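Local coordinates for protein beta-xylosidase (PDB 4MLG) that probably cleaves xylose units from the non-reducing ends of short xylo-oligosaccharides, as a five-bladed beta-propeller glycosidase of family 43, at residues Asp32-Phe46 and Ser294-Ala306. Sequence-based numbering, arbitrary orientation.
Sequences DWESGIPENDNGDHF and SKGKTWLRSLKVA. With SO4 (sulfate ion), chain N.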
ATOM      1  N   ASP A  32      -0.981  25.328   2.873  1.00 60.06           N
ATOM      2  CA  ASP A  32      -1.565  25.564   1.558  1.00 59.13           C
ATOM      3  C   ASP A  32      -0.715  26.517   0.723  1.00 58.76           C
ATOM      4  O   ASP A  32      -0.271  27.559   1.208  1.00 58.17           O
ATOM      5  CB  ASP A  32      -2.983  26.123   1.691  1.00 60.03           C
ATOM      6  CG  ASP A  32      -4.007  25.050   2.000  1.00 58.96           C
ATOM      7  OD1 ASP A  32      -3.808  23.895   1.571  1.00 58.88           O
ATOM      8  OD2 ASP A  32      -5.016  25.363   2.665  1.00 58.19           O
ATOM      9  N   TRP A  33      -0.497  26.151  -0.534  1.00 59.09           N
ATOM     10  CA  TRP A  33       0.208  27.007  -1.475  1.00 59.73           C
ATOM     11  C   TRP A  33      -0.436  26.865  -2.845  1.00 62.35           C
ATOM     12  O   TRP A  33      -1.088  25.861  -3.128  1.00 60.52           O
ATOM     13  CB  TRP A  33       1.689  26.634  -1.541  1.00 58.07           C
ATOM     14  CG  TRP A  33       1.955  25.333  -2.234  1.00 55.71           C
ATOM     15  CD1 TRP A  33       1.597  24.087  -1.806  1.00 53.25           C
ATOM     16  CD2 TRP A  33       2.649  25.146  -3.475  1.00 55.89           C
ATOM     17  NE1 TRP A  33       2.018  23.138  -2.704  1.00 52.66           N
ATOM     18  CE2 TRP A  33       2.667  23.761  -3.738  1.00 54.36           C
ATOM     19  CE3 TRP A  33       3.253  26.015  -4.390  1.00 57.97           C
ATOM     20  CZ2 TRP A  33       3.267  23.226  -4.879  1.00 55.15           C
ATOM     21  CZ3 TRP A  33       3.848  25.480  -5.522  1.00 58.53           C
ATOM     22  CH2 TRP A  33       3.851  24.099  -5.755  1.00 56.69           C
ATOM     23  N   GLU A  34      -0.260  27.873  -3.691  1.00 68.61           N
ATOM     24  CA  GLU A  34      -0.853  27.842  -5.021  1.00 73.64           C
ATOM     25  C   GLU A  34      -0.052  26.971  -5.981  1.00 76.17           C
ATOM     26  O   GLU A  34       0.895  27.435  -6.615  1.00 78.84           O
ATOM     27  CB  GLU A  34      -1.003  29.256  -5.590  1.00 77.72           C
ATOM     28  CG  GLU A  34      -1.602  29.306  -6.994  1.00 81.43           C
ATOM     29  CD  GLU A  34      -3.047  28.837  -7.040  1.00 82.41           C
ATOM     30  OE1 GLU A  34      -3.953  29.695  -7.010  1.00 85.05           O
ATOM     31  OE2 GLU A  34      -3.281  27.612  -7.112  1.00 80.62           O
ATOM     32  N   SER A  35      -0.431  25.701  -6.073  1.00 75.68           N
ATOM     33  CA  SER A  35       0.100  24.835  -7.111  1.00 76.75           C
ATOM     34  C   SER A  35      -0.598  25.214  -8.408  1.00 78.23           C
ATOM     35  O   SER A  35      -1.732  25.689  -8.391  1.00 79.91           O
ATOM     36  CB  SER A  35      -0.161  23.366  -6.778  1.00 75.19           C
ATOM     37  OG  SER A  35      -1.549  23.115  -6.639  1.00 74.70           O
ATOM     38  N   GLY A  36       0.072  25.010  -9.535  1.00 77.94           N
ATOM     39  CA  GLY A  36      -0.500  25.373 -10.818  1.00 79.40           C
ATOM     40  C   GLY A  36      -1.557  24.399 -11.303  1.00 79.04           C
ATOM     41  O   GLY A  36      -1.909  24.394 -12.482  1.00 81.57           O
ATOM     42  N   ILE A  37      -2.069  23.576 -10.392  1.00 74.39           N
ATOM     43  CA  ILE A  37      -3.060  22.563 -10.733  1.00 71.49           C
ATOM     44  C   ILE A  37      -4.476  23.097 -10.551  1.00 72.01           C
ATOM     45  O   ILE A  37      -4.818  23.608  -9.484  1.00 70.82           O
ATOM     46  CB  ILE A  37      -2.886  21.304  -9.862  1.00 66.65           C
ATOM     47  CG1 ILE A  37      -1.413  20.900  -9.796  1.00 65.28           C
ATOM     48  CG2 ILE A  37      -3.742  20.160 -10.388  1.00 65.45           C
ATOM     49  CD1 ILE A  37      -1.149  19.711  -8.903  1.00 62.89           C
ATOM     50  N   PRO A  38      -5.308  22.982 -11.597  1.00 74.39           N
ATOM     51  CA  PRO A  38      -6.713  23.393 -11.509  1.00 76.26           C
ATOM     52  C   PRO A  38      -7.482  22.461 -10.582  1.00 76.86           C
ATOM     53  O   PRO A  38      -6.988  21.375 -10.277  1.00 74.82           O
ATOM     54  CB  PRO A  38      -7.210  23.239 -12.948  1.00 77.77           C
ATOM     55  CG  PRO A  38      -6.317  22.212 -13.549  1.00 76.97           C
ATOM     56  CD  PRO A  38      -4.972  22.440 -12.926  1.00 75.50           C
ATOM     57  N   GLU A  39      -8.665  22.879 -10.141  1.00 80.32           N
ATOM     58  CA  GLU A  39      -9.466  22.075  -9.221  1.00 82.20           C
ATOM     59  C   GLU A  39      -9.799  20.697  -9.787  1.00 84.69           C
ATOM     60  O   GLU A  39      -9.838  20.506 -11.002  1.00 86.57           O
ATOM     61  CB  GLU A  39     -10.753  22.809  -8.834  1.00 85.45           C
ATOM     62  CG  GLU A  39     -10.731  23.400  -7.434  1.00 86.22           C
ATOM     63  CD  GLU A  39     -12.097  23.881  -6.986  1.00 90.05           C
ATOM     64  OE1 GLU A  39     -12.984  24.045  -7.850  1.00 93.35           O
ATOM     65  OE2 GLU A  39     -12.286  24.089  -5.769  1.00 89.97           O
ATOM     66  N   ASN A  40     -10.041  19.743  -8.893  1.00 85.59           N
ATOM     67  CA  ASN A  40     -10.312  18.367  -9.289  1.00 88.33           C
ATOM     68  C   ASN A  40     -11.089  17.623  -8.207  1.00 88.91           C
ATOM     69  O   ASN A  40     -11.043  17.994  -7.035  1.00 87.18           O
ATOM     70  CB  ASN A  40      -8.999  17.641  -9.584  1.00 87.97           C
ATOM     71  CG  ASN A  40      -9.192  16.398 -10.431  1.00 89.53           C
ATOM     72  OD1 ASN A  40     -10.293  15.853 -10.518  1.00 91.32           O
ATOM     73  ND2 ASN A  40      -8.116  15.939 -11.057  1.00 89.58           N
ATOM     74  N   ASP A  41     -11.800  16.573  -8.606  1.00 91.87           N
ATOM     75  CA  ASP A  41     -12.569  15.763  -7.665  1.00 93.38           C
ATOM     76  C   ASP A  41     -11.667  14.943  -6.746  1.00 89.98           C
ATOM     77  O   ASP A  41     -12.007  14.700  -5.588  1.00 90.16           O
ATOM     78  CB  ASP A  41     -13.538  14.840  -8.409  1.00 99.23           C
ATOM     79  CG  ASP A  41     -14.875  15.500  -8.688  1.00105.02           C
ATOM     80  OD1 ASP A  41     -14.951  16.744  -8.618  1.00106.35           O
ATOM     81  OD2 ASP A  41     -15.848  14.772  -8.978  1.00107.99           O
ATOM     82  N   ASN A  42     -10.518  14.521  -7.265  1.00 85.87           N
ATOM     83  CA  ASN A  42      -9.575  13.726  -6.482  1.00 79.99           C
ATOM     84  C   ASN A  42      -8.711  14.574  -5.553  1.00 72.47           C
ATOM     85  O   ASN A  42      -7.837  14.057  -4.858  1.00 69.96           O
ATOM     86  CB  ASN A  42      -8.699  12.862  -7.396  1.00 83.04           C
ATOM     87  CG  ASN A  42      -8.028  13.665  -8.499  1.00 86.38           C
ATOM     88  OD1 ASN A  42      -7.720  14.843  -8.328  1.00 86.52           O
ATOM     89  ND2 ASN A  42      -7.800  13.024  -9.640  1.00 87.86           N
ATOM     90  N   GLY A  43      -8.955  15.880  -5.556  1.00 68.30           N
ATOM     91  CA  GLY A  43      -8.265  16.793  -4.664  1.00 63.05           C
ATOM     92  C   GLY A  43      -6.799  16.994  -4.990  1.00 57.65           C
ATOM     93  O   GLY A  43      -5.979  17.165  -4.087  1.00 56.00           O
ATOM     94  N   ASP A  44      -6.463  16.976  -6.276  1.00 57.50           N
ATOM     95  CA  ASP A  44      -5.085  17.210  -6.706  1.00 56.33           C
ATOM     96  C   ASP A  44      -4.630  18.633  -6.388  1.00 56.30           C
ATOM     97  O   ASP A  44      -3.440  18.881  -6.193  1.00 56.75           O
ATOM     98  CB  ASP A  44      -4.918  16.921  -8.200  1.00 59.38           C
ATOM     99  CG  ASP A  44      -4.755  15.442  -8.496  1.00 61.38           C
ATOM    100  OD1 ASP A  44      -4.296  14.702  -7.601  1.00 61.65           O
ATOM    101  OD2 ASP A  44      -5.081  15.018  -9.626  1.00 62.35           O
ATOM    102  N   HIS A  45      -5.579  19.565  -6.334  1.00 56.40           N
ATOM    103  CA  HIS A  45      -5.264  20.956  -6.018  1.00 57.36           C
ATOM    104  C   HIS A  45      -4.796  21.121  -4.574  1.00 56.63           C
ATOM    105  O   HIS A  45      -4.155  22.113  -4.229  1.00 56.64           O
ATOM    106  CB  HIS A  45      -6.458  21.869  -6.306  1.00 59.83           C
ATOM    107  CG  HIS A  45      -7.739  21.403  -5.688  1.00 60.41           C
ATOM    108  ND1 HIS A  45      -8.529  20.429  -6.259  1.00 61.61           N
ATOM    109  CD2 HIS A  45      -8.371  21.782  -4.552  1.00 61.41           C
ATOM    110  CE1 HIS A  45      -9.590  20.225  -5.501  1.00 62.53           C
ATOM    111  NE2 HIS A  45      -9.520  21.034  -4.459  1.00 62.40           N
ATOM    112  N   PHE A  46      -5.125  20.147  -3.731  1.00 55.94           N
ATOM    113  CA  PHE A  46      -4.578  20.097  -2.383  1.00 54.86           C
ATOM    114  C   PHE A  46      -3.189  19.476  -2.436  1.00 55.23           C
ATOM    115  O   PHE A  46      -2.988  18.338  -2.014  1.00 55.16           O
ATOM    116  CB  PHE A  46      -5.486  19.290  -1.455  1.00 54.03           C
ATOM    117  CG  PHE A  46      -6.802  19.953  -1.165  1.00 54.56           C
ATOM    118  CD1 PHE A  46      -6.860  21.084  -0.369  1.00 54.08           C
ATOM    119  CD2 PHE A  46      -7.980  19.441  -1.681  1.00 56.19           C
ATOM    120  CE1 PHE A  46      -8.069  21.695  -0.097  1.00 55.38           C
ATOM    121  CE2 PHE A  46      -9.194  20.049  -1.410  1.00 57.33           C
ATOM    122  CZ  PHE A  46      -9.237  21.178  -0.618  1.00 56.78           C
ATOM    123  N   SER A 294      -8.046  34.688   1.103  1.00 66.25           N
ATOM    124  CA  SER A 294      -7.809  34.249  -0.269  1.00 67.32           C
ATOM    125  C   SER A 294      -9.018  34.539  -1.150  1.00 68.92           C
ATOM    126  O   SER A 294      -9.034  34.195  -2.333  1.00 68.51           O
ATOM    127  CB  SER A 294      -7.479  32.757  -0.309  1.00 65.88           C
ATOM    128  OG  SER A 294      -8.607  31.974   0.041  1.00 65.18           O
ATOM    129  N   LYS A 295     -10.027  35.168  -0.555  1.00 70.08           N
ATOM    130  CA  LYS A 295     -11.244  35.564  -1.260  1.00 70.83           C
ATOM    131  C   LYS A 295     -12.006  34.395  -1.892  1.00 68.87           C
ATOM    132  O   LYS A 295     -12.423  34.467  -3.048  1.00 68.59           O
ATOM    133  CB  LYS A 295     -10.941  36.645  -2.306  1.00 74.46           C
ATOM    134  CG  LYS A 295     -10.423  37.951  -1.715  1.00 78.13           C
ATOM    135  CD  LYS A 295     -10.155  38.986  -2.800  1.00 81.24           C
ATOM    136  CE  LYS A 295      -9.739  40.323  -2.205  1.00 84.10           C
ATOM    137  NZ  LYS A 295      -8.517  40.208  -1.361  1.00 84.66           N
ATOM    138  N   GLY A 296     -12.185  33.321  -1.128  1.00 67.13           N
ATOM    139  CA  GLY A 296     -13.044  32.228  -1.548  1.00 65.82           C
ATOM    140  C   GLY A 296     -12.349  31.025  -2.158  1.00 63.54           C
ATOM    141  O   GLY A 296     -12.999  30.031  -2.483  1.00 62.59           O
ATOM    142  N   LYS A 297     -11.032  31.107  -2.317  1.00 63.15           N
ATOM    143  CA  LYS A 297     -10.273  30.008  -2.904  1.00 62.38           C
ATOM    144  C   LYS A 297     -10.117  28.844  -1.926  1.00 59.67           C
ATOM    145  O   LYS A 297      -9.388  28.944  -0.940  1.00 59.11           O
ATOM    146  CB  LYS A 297      -8.905  30.498  -3.387  1.00 65.11           C
ATOM    147  CG  LYS A 297      -8.986  31.578  -4.456  1.00 68.92           C
ATOM    148  CD  LYS A 297      -7.608  32.017  -4.923  1.00 71.80           C
ATOM    149  CE  LYS A 297      -7.712  33.120  -5.967  1.00 74.31           C
ATOM    150  NZ  LYS A 297      -6.377  33.584  -6.434  1.00 75.83           N
ATOM    151  N   THR A 298     -10.806  27.745  -2.222  1.00 57.53           N
ATOM    152  CA  THR A 298     -10.842  26.565  -1.357  1.00 55.13           C
ATOM    153  C   THR A 298      -9.462  26.032  -0.968  1.00 56.14           C
ATOM    154  O   THR A 298      -9.210  25.733   0.201  1.00 57.29           O
ATOM    155  CB  THR A 298     -11.650  25.429  -2.017  1.00 52.48           C
ATOM    156  OG1 THR A 298     -13.002  25.857  -2.223  1.00 53.50           O
ATOM    157  CG2 THR A 298     -11.644  24.180  -1.147  1.00 50.04           C
ATOM    158  N   TRP A 299      -8.570  25.924  -1.947  1.00 54.82           N
ATOM    159  CA  TRP A 299      -7.251  25.336  -1.723  1.00 52.94           C
ATOM    160  C   TRP A 299      -6.281  26.298  -1.038  1.00 53.79           C
ATOM    161  O   TRP A 299      -5.124  25.954  -0.796  1.00 53.51           O
ATOM    162  CB  TRP A 299      -6.660  24.828  -3.041  1.00 52.47           C
ATOM    163  CG  TRP A 299      -6.548  25.885  -4.094  1.00 53.60           C
ATOM    164  CD1 TRP A 299      -5.433  26.596  -4.424  1.00 54.81           C
ATOM    165  CD2 TRP A 299      -7.594  26.354  -4.952  1.00 54.73           C
ATOM    166  NE1 TRP A 299      -5.719  27.479  -5.438  1.00 57.10           N
ATOM    167  CE2 TRP A 299      -7.039  27.351  -5.779  1.00 56.73           C
ATOM    168  CE3 TRP A 299      -8.946  26.029  -5.103  1.00 54.63           C
ATOM    169  CZ2 TRP A 299      -7.789  28.024  -6.742  1.00 57.80           C
ATOM    170  CZ3 TRP A 299      -9.689  26.698  -6.058  1.00 55.91           C
ATOM    171  CH2 TRP A 299      -9.108  27.684  -6.865  1.00 57.16           C
ATOM    172  N   LEU A 300      -6.755  27.501  -0.730  1.00 55.30           N
ATOM    173  CA  LEU A 300      -5.952  28.485  -0.012  1.00 57.12           C
ATOM    174  C   LEU A 300      -6.666  28.899   1.270  1.00 58.46           C
ATOM    175  O   LEU A 300      -7.579  29.722   1.246  1.00 60.10           O
ATOM    176  CB  LEU A 300      -5.686  29.710  -0.885  1.00 59.07           C
ATOM    177  CG  LEU A 300      -4.924  29.480  -2.191  1.00 59.86           C
ATOM    178  CD1 LEU A 300      -4.729  30.794  -2.928  1.00 62.44           C
ATOM    179  CD2 LEU A 300      -3.587  28.814  -1.916  1.00 59.10           C
ATOM    180  N   ARG A 301      -6.240  28.323   2.390  1.00 57.31           N
ATOM    181  CA  ARG A 301      -6.944  28.498   3.653  1.00 56.07           C
ATOM    182  C   ARG A 301      -6.089  29.206   4.699  1.00 56.90           C
ATOM    183  O   ARG A 301      -4.880  28.996   4.772  1.00 57.33           O
ATOM    184  CB  ARG A 301      -7.403  27.135   4.175  1.00 55.02           C
ATOM    185  CG  ARG A 301      -8.333  26.401   3.221  1.00 54.84           C
ATOM    186  CD  ARG A 301      -8.361  24.903   3.482  1.00 54.32           C
ATOM    187  NE  ARG A 301      -7.123  24.246   3.071  1.00 55.06           N
ATOM    188  CZ  ARG A 301      -6.913  22.935   3.139  1.00 53.81           C
ATOM    189  NH1 ARG A 301      -7.862  22.130   3.599  1.00 52.94           N
ATOM    190  NH2 ARG A 301      -5.754  22.426   2.745  1.00 53.44           N
ATOM    191  N   SER A 302      -6.729  30.047   5.505  1.00 58.68           N
ATOM    192  CA  SER A 302      -6.039  30.772   6.564  1.00 61.18           C
ATOM    193  C   SER A 302      -6.584  30.343   7.919  1.00 62.18           C
ATOM    194  O   SER A 302      -7.791  30.393   8.149  1.00 63.13           O
ATOM    195  CB  SER A 302      -6.218  32.279   6.382  1.00 62.65           C
ATOM    196  OG  SER A 302      -5.819  32.686   5.084  1.00 62.71           O
ATOM    197  N   LEU A 303      -5.698  29.918   8.814  1.00 63.07           N
ATOM    198  CA  LEU A 303      -6.136  29.423  10.115  1.00 64.24           C
ATOM    199  C   LEU A 303      -6.595  30.538  11.050  1.00 63.81           C
ATOM    200  O   LEU A 303      -6.104  31.665  10.984  1.00 65.60           O
ATOM    201  CB  LEU A 303      -5.070  28.538  10.777  1.00 67.25           C
ATOM    202  CG  LEU A 303      -3.590  28.932  10.803  1.00 70.30           C
ATOM    203  CD1 LEU A 303      -3.343  30.196  11.604  1.00 72.82           C
ATOM    204  CD2 LEU A 303      -2.774  27.787  11.375  1.00 70.73           C
ATOM    205  N   LYS A 304      -7.543  30.208  11.919  1.00 61.89           N
ATOM    206  CA  LYS A 304      -8.120  31.182  12.832  1.00 61.72           C
ATOM    207  C   LYS A 304      -8.587  30.503  14.115  1.00 61.99           C
ATOM    208  O   LYS A 304      -8.787  29.289  14.148  1.00 61.83           O
ATOM    209  CB  LYS A 304      -9.283  31.908  12.155  1.00 59.62           C
ATOM    210  CG  LYS A 304     -10.371  30.981  11.637  1.00 56.28           C
ATOM    211  CD  LYS A 304     -11.381  31.729  10.784  1.00 55.63           C
ATOM    212  CE  LYS A 304     -12.025  32.866  11.558  1.00 57.05           C
ATOM    213  NZ  LYS A 304     -13.018  33.612  10.736  1.00 58.15           N
ATOM    214  N   VAL A 305      -8.759  31.288  15.172  1.00 62.93           N
ATOM    215  CA  VAL A 305      -9.152  30.734  16.462  1.00 63.94           C
ATOM    216  C   VAL A 305     -10.360  31.457  17.052  1.00 65.63           C
ATOM    217  O   VAL A 305     -10.423  32.688  17.062  1.00 67.60           O
ATOM    218  CB  VAL A 305      -7.972  30.744  17.464  1.00 64.87           C
ATOM    219  CG1 VAL A 305      -7.335  32.126  17.539  1.00 66.58           C
ATOM    220  CG2 VAL A 305      -8.425  30.275  18.839  1.00 64.64           C
ATOM    221  N   ALA A 306     -11.327  30.677  17.526  1.00 64.58           N
ATOM    222  CA  ALA A 306     -12.504  31.220  18.190  1.00 64.49           C
ATOM    223  C   ALA A 306     -12.694  30.536  19.537  1.00 66.00           C
ATOM    224  O   ALA A 306     -12.441  29.337  19.673  1.00 66.42           O
ATOM    225  CB  ALA A 306     -13.736  31.034  17.323  1.00 62.75           C
TER
HETATM  226  S   SO4 N 402      -7.800  17.774   4.071  1.00109.91           S
HETATM  227  O1  SO4 N 402      -6.840  18.868   3.972  1.00109.70           O
HETATM  228  O2  SO4 N 402      -8.568  17.905   5.305  1.00109.63           O
HETATM  229  O3  SO4 N 402      -8.705  17.815   2.925  1.00109.16           O
HETATM  230  O4  SO4 N 402      -7.082  16.503   4.089  1.00109.69           O
HETATM  231  O   HOH W   1      -3.385  23.546  -0.944  1.00 51.43           O
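Asp-32 and Leu-300 bring the two backbones together, their CA atoms 5.5 Å apart, and a second approach joins Phe-46 to Trp-299. No strand pairing forms here: a type I turn from Lys-297 to Leu-300 presents Trp-299 to the irregular loop 32-46, and a water donating to Asp-32 OD1 and Trp-299 O bridges the two segments. In a two-pronged salt bridge, Arg-301 NH2 gives a nearly straight hydrogen bond (170°) to the syn lone pair of Asp-32 OD1, 2.7 Å away, while NE binds OD2; carboxylate and guanidinium lie nearly coplanar, 21° apart, letting both N-H groups meet the two oxygens. Phe-46 sets CE1 3.5 Å above one guanidinium face, its ring tilted to that plane, while NH1 points outward in the plane, weakly bonded to a sulfate oxygen. A leucine in place of Arg-301 would probably leave the Asp-32 carboxylate without its countercharge and take away the flat group that CE1 of Phe-46 packs on. Tryptophan suits position Trp-299 by offering both an N-H and a hydrocarbon edge: with CG between backbone N and carbonyl carbon (chi1 57°), NE1 weakly hydrogen-bonds both carboxylate oxygens of Glu-34, and CZ3 meets Glu-39 CG and OE2. Leu-300 CD2 packs against the backbone of Trp-33 and Glu-34. About 10 Å from the calcium ion at the Arg-301 side chain, the contact ties the loop between strands 24-32 and 50-56 to the lead-in of strand 302-308, early chain to late, consistent with ring closure in a family 43 beta-propeller; Ala-14 of strand 12-14 touches both Asp-32 and Arg-301.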